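Local coordinates for VP1 (Polyomavirus HPyV6, PDB 4PCG), which is the major capsid protein, forming pentamers that probably build the icosahedral shell and help attach the virus to host cells, at residues L98-A106 against V239-L247. Sequence-based numbering, arbitrary orientation. Where two conformers were deposited one is given.
Sequences LGSAGYIRA and VGYAGNPTL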
ATOM      1  N   LEU B  98      -1.635 -17.050  15.980  1.00 19.26           N
ATOM      2  CA  LEU B  98      -1.533 -18.202  15.085  0.50 20.06           C
ATOM      3  C   LEU B  98      -2.567 -19.223  15.565  1.00 20.73           C
ATOM      4  O   LEU B  98      -3.766 -19.026  15.333  1.00 20.67           O
ATOM      5  CB  LEU B  98      -0.114 -18.770  15.036  0.50 20.63           C
ATOM      6  CG  LEU B  98       0.827 -18.103  14.032  0.50 20.67           C
ATOM      7  CD1 LEU B  98       0.994 -16.619  14.349  0.50 20.27           C
ATOM      8  CD2 LEU B  98       2.166 -18.827  14.023  0.50 22.62           C
ATOM      9  N   GLY B  99      -2.133 -20.252  16.274  1.00 19.49           N
ATOM     10  CA  GLY B  99      -3.013 -21.353  16.738  1.00 21.66           C
ATOM     11  C   GLY B  99      -3.981 -20.921  17.832  1.00 23.29           C
ATOM     12  O   GLY B  99      -4.968 -21.610  18.096  1.00 22.81           O
ATOM     13  N   SER B 100      -3.719 -19.784  18.467  1.00 19.18           N
ATOM     14  CA  SER B 100      -4.650 -19.220  19.457  1.00 20.27           C
ATOM     15  C   SER B 100      -6.030 -18.943  18.861  1.00 19.94           C
ATOM     16  O   SER B 100      -7.017 -18.835  19.609  1.00 20.90           O
ATOM     17  CB  SER B 100      -4.123 -17.903  20.047  1.00 20.45           C
ATOM     18  OG  SER B 100      -4.201 -16.847  19.096  1.00 19.01           O
ATOM     19  N   ALA B 101      -6.084 -18.822  17.536  1.00 20.33           N
ATOM     20  CA  ALA B 101      -7.309 -18.461  16.811  1.00 22.18           C
ATOM     21  C   ALA B 101      -7.957 -19.657  16.129  1.00 20.23           C
ATOM     22  O   ALA B 101      -8.920 -19.489  15.369  1.00 22.06           O
ATOM     23  CB  ALA B 101      -6.994 -17.396  15.793  1.00 20.81           C
ATOM     24  N   GLY B 102      -7.417 -20.843  16.378  1.00 20.58           N
ATOM     25  CA  GLY B 102      -7.901 -22.094  15.777  1.00 20.74           C
ATOM     26  C   GLY B 102      -7.118 -22.418  14.524  1.00 22.60           C
ATOM     27  O   GLY B 102      -6.094 -21.772  14.224  1.00 22.50           O
ATOM     28  N   TYR B 103      -7.604 -23.368  13.751  1.00 21.92           N
ATOM     29  CA  TYR B 103      -6.930 -23.738  12.508  1.00 23.47           C
ATOM     30  C   TYR B 103      -7.915 -23.925  11.350  1.00 25.99           C
ATOM     31  O   TYR B 103      -9.104 -24.129  11.569  1.00 25.86           O
ATOM     32  CB  TYR B 103      -6.057 -24.959  12.715  1.00 26.40           C
ATOM     33  CG  TYR B 103      -6.793 -26.252  13.032  1.00 26.94           C
ATOM     34  CD1 TYR B 103      -7.099 -26.586  14.350  1.00 30.65           C
ATOM     35  CD2 TYR B 103      -7.177 -27.131  12.030  1.00 28.80           C
ATOM     36  CE1 TYR B 103      -7.748 -27.768  14.662  1.00 32.43           C
ATOM     37  CE2 TYR B 103      -7.830 -28.316  12.329  1.00 30.75           C
ATOM     38  CZ  TYR B 103      -8.123 -28.622  13.654  1.00 33.20           C
ATOM     39  OH  TYR B 103      -8.777 -29.769  13.981  1.00 35.67           O
ATOM     40  N   ILE B 104      -7.417 -23.802  10.126  1.00 23.98           N
ATOM     41  CA  ILE B 104      -8.247 -23.999   8.947  1.00 25.53           C
ATOM     42  C   ILE B 104      -7.971 -25.401   8.455  1.00 27.67           C
ATOM     43  O   ILE B 104      -6.885 -25.722   7.907  1.00 27.62           O
ATOM     44  CB  ILE B 104      -7.977 -22.978   7.833  1.00 28.26           C
ATOM     45  CG1 ILE B 104      -8.079 -21.554   8.362  1.00 29.02           C
ATOM     46  CG2 ILE B 104      -8.969 -23.195   6.675  1.00 29.53           C
ATOM     47  CD1 ILE B 104      -7.657 -20.491   7.358  1.00 30.93           C
ATOM     48  N   ARG B 105      -8.946 -26.279   8.661  1.00 27.03           N
ATOM     49  CA  ARG B 105      -8.731 -27.675   8.362  1.00 30.69           C
ATOM     50  C   ARG B 105      -8.368 -27.880   6.892  1.00 33.05           C
ATOM     51  O   ARG B 105      -7.447 -28.627   6.577  1.00 33.46           O
ATOM     52  CB  ARG B 105      -9.975 -28.494   8.733  1.00 32.63           C
ATOM     53  CG  ARG B 105      -9.887 -29.974   8.436  1.00 39.55           C
ATOM     54  CD  ARG B 105     -11.069 -30.707   9.062  1.00 41.19           C
ATOM     55  NE  ARG B 105     -10.790 -31.092  10.443  1.00 43.36           N
ATOM     56  CZ  ARG B 105     -11.693 -31.262  11.411  1.00 51.64           C
ATOM     57  NH1 ARG B 105     -12.997 -31.060  11.210  1.00 55.00           N
ATOM     58  NH2 ARG B 105     -11.277 -31.622  12.615  1.00 56.38           N
ATOM     59  N   ALA B 106      -9.086 -27.205   6.001  1.00 35.20           N
ATOM     60  CA  ALA B 106      -8.914 -27.441   4.569  1.00 46.20           C
ATOM     61  C   ALA B 106      -7.505 -27.066   4.117  1.00 40.73           C
ATOM     62  O   ALA B 106      -6.965 -27.696   3.231  1.00 40.56           O
ATOM     63  CB  ALA B 106      -9.943 -26.649   3.765  1.00 45.78           C
ATOM     64  N   VAL B 239     -11.730 -14.481  14.892  1.00 17.27           N
ATOM     65  CA  VAL B 239     -10.931 -15.629  15.285  1.00 18.30           C
ATOM     66  C   VAL B 239     -11.843 -16.793  15.689  1.00 22.55           C
ATOM     67  O   VAL B 239     -13.042 -16.596  15.946  1.00 20.05           O
ATOM     68  CB  VAL B 239      -9.986 -15.271  16.456  1.00 17.89           C
ATOM     69  CG1 VAL B 239      -8.894 -14.295  16.030  1.00 17.03           C
ATOM     70  CG2 VAL B 239     -10.760 -14.711  17.654  1.00 17.90           C
ATOM     71  N   GLY B 240     -11.278 -17.998  15.671  1.00 20.05           N
ATOM     72  CA  GLY B 240     -11.889 -19.186  16.232  1.00 20.59           C
ATOM     73  C   GLY B 240     -11.385 -19.438  17.646  1.00 26.47           C
ATOM     74  O   GLY B 240     -10.811 -18.541  18.307  1.00 22.60           O
ATOM     75  N   TYR B 241     -11.623 -20.660  18.092  1.00 25.68           N
ATOM     76  CA  TYR B 241     -11.208 -21.167  19.402  1.00 31.33           C
ATOM     77  C   TYR B 241      -9.875 -21.910  19.244  1.00 27.66           C
ATOM     78  O   TYR B 241      -9.727 -22.797  18.387  1.00 26.33           O
ATOM     79  CB  TYR B 241     -12.251 -22.199  19.908  1.00 31.26           C
ATOM     80  CG  TYR B 241     -13.526 -21.667  20.558  1.00 35.16           C
ATOM     81  CD1 TYR B 241     -13.841 -20.322  20.573  1.00 33.40           C
ATOM     82  CD2 TYR B 241     -14.438 -22.557  21.167  1.00 43.31           C
ATOM     83  CE1 TYR B 241     -15.016 -19.855  21.184  1.00 33.25           C
ATOM     84  CE2 TYR B 241     -15.607 -22.096  21.777  1.00 39.17           C
ATOM     85  CZ  TYR B 241     -15.883 -20.734  21.781  1.00 38.82           C
ATOM     86  OH  TYR B 241     -17.024 -20.236  22.372  1.00 42.40           O
ATOM     87  N   ALA B 242      -8.930 -21.631  20.126  1.00 30.10           N
ATOM     88  CA  ALA B 242      -7.673 -22.402  20.149  1.00 30.24           C
ATOM     89  C   ALA B 242      -7.886 -23.916  20.180  1.00 33.77           C
ATOM     90  O   ALA B 242      -8.695 -24.413  20.966  1.00 31.71           O
ATOM     91  CB  ALA B 242      -6.819 -21.956  21.328  1.00 32.96           C
ATOM     92  N   GLY B 243      -7.179 -24.631  19.300  1.00 28.92           N
ATOM     93  CA  GLY B 243      -7.241 -26.065  19.165  1.00 30.71           C
ATOM     94  C   GLY B 243      -8.408 -26.653  18.369  1.00 32.87           C
ATOM     95  O   GLY B 243      -8.559 -27.872  18.297  1.00 29.60           O
ATOM     96  N   ASN B 244      -9.252 -25.780  17.816  1.00 29.65           N
ATOM     97  CA  ASN B 244     -10.433 -26.158  17.030  1.00 29.38           C
ATOM     98  C   ASN B 244     -10.341 -25.636  15.604  1.00 26.53           C
ATOM     99  O   ASN B 244      -9.707 -24.602  15.366  1.00 23.62           O
ATOM    100  CB  ASN B 244     -11.684 -25.545  17.662  1.00 29.62           C
ATOM    101  CG  ASN B 244     -12.079 -26.231  18.956  1.00 37.73           C
ATOM    102  OD1 ASN B 244     -11.442 -27.180  19.377  1.00 38.93           O
ATOM    103  ND2 ASN B 244     -13.170 -25.768  19.570  1.00 38.75           N
ATOM    104  N   PRO B 245     -10.995 -26.325  14.663  1.00 28.15           N
ATOM    105  CA  PRO B 245     -11.163 -25.764  13.322  1.00 27.75           C
ATOM    106  C   PRO B 245     -12.006 -24.517  13.345  1.00 28.86           C
ATOM    107  O   PRO B 245     -12.799 -24.310  14.271  1.00 27.53           O
ATOM    108  CB  PRO B 245     -11.882 -26.870  12.540  1.00 28.86           C
ATOM    109  CG  PRO B 245     -11.839 -28.074  13.386  1.00 32.68           C
ATOM    110  CD  PRO B 245     -11.640 -27.639  14.800  1.00 29.17           C
ATOM    111  N   THR B 246     -11.796 -23.669  12.346  1.00 25.59           N
ATOM    112  CA  THR B 246     -12.558 -22.463  12.175  1.00 24.75           C
ATOM    113  C   THR B 246     -12.614 -22.129  10.684  1.00 22.70           C
ATOM    114  O   THR B 246     -12.057 -22.851   9.869  1.00 24.67           O
ATOM    115  CB  THR B 246     -11.991 -21.300  13.007  1.00 22.78           C
ATOM    116  OG1 THR B 246     -12.933 -20.214  13.036  1.00 25.65           O
ATOM    117  CG2 THR B 246     -10.639 -20.802  12.432  1.00 25.22           C
ATOM    118  N   LEU B 247     -13.340 -21.067  10.352  1.00 27.08           N
ATOM    119  CA  LEU B 247     -13.578 -20.664   8.955  1.00 26.68           C
ATOM    120  C   LEU B 247     -14.273 -21.751   8.170  1.00 26.62           C
ATOM    121  O   LEU B 247     -13.925 -22.042   7.032  1.00 27.24           O
ATOM    122  CB  LEU B 247     -12.275 -20.260   8.258  1.00 26.88           C
ATOM    123  CG  LEU B 247     -12.428 -19.216   7.151  1.00 32.16           C
ATOM    124  CD1 LEU B 247     -12.887 -17.874   7.710  1.00 31.90           C
ATOM    125  CD2 LEU B 247     -11.105 -19.059   6.415  1.00 35.52           C
TER
HETATM  126  O   HOH W   1      -5.264 -24.197  17.284  1.00 34.44           O
HETATM  127  O   HOH W   2      -9.311 -30.400  16.351  1.00 40.64           O
HETATM  128  O   HOH W   3     -11.661 -25.498   9.209  1.00 26.74           O
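Y103 pairs with P245 in a single parallel bridge: Y103 N donates to N244 O (2.9 Å) and T246 N to Y103 O (2.8 Å), the latter nearly in line with the carbonyl. P245 CA adds a CH...O contact to Y103 O. With CG between the backbone N and the carbonyl carbon (chi1 66°), the Y103 ring folds alongside the proline, P245 N over one face and G243 O at its edge; a water joins Y103 OH to G243 O. P245 CG meets that hydroxyl at 3.6 Å and lies over one face of the R105 guanidinium. In this VP1 jelly roll, 98-106 carries a 3-10 segment (99-101) and short strand 103-104; 239-247 leaves the end of strand 227-239. Y241 to N244 form a type II turn, whose G243 N reaches G99 O through a water. G240 N donates to A101 O (2.8 Å), while A101 CB packs on V239 CG1 (3.6 Å). G102 CA lies 3.1 Å from N244 O, at the end of the turn. Farther out, R255 binds T246 OG1 and Q254 binds N244 ND2, whereas F49 of a neighbouring subunit stacks on the Y103 ring and R139 of that neighbouring subunit makes a cation-pi contact with Y241.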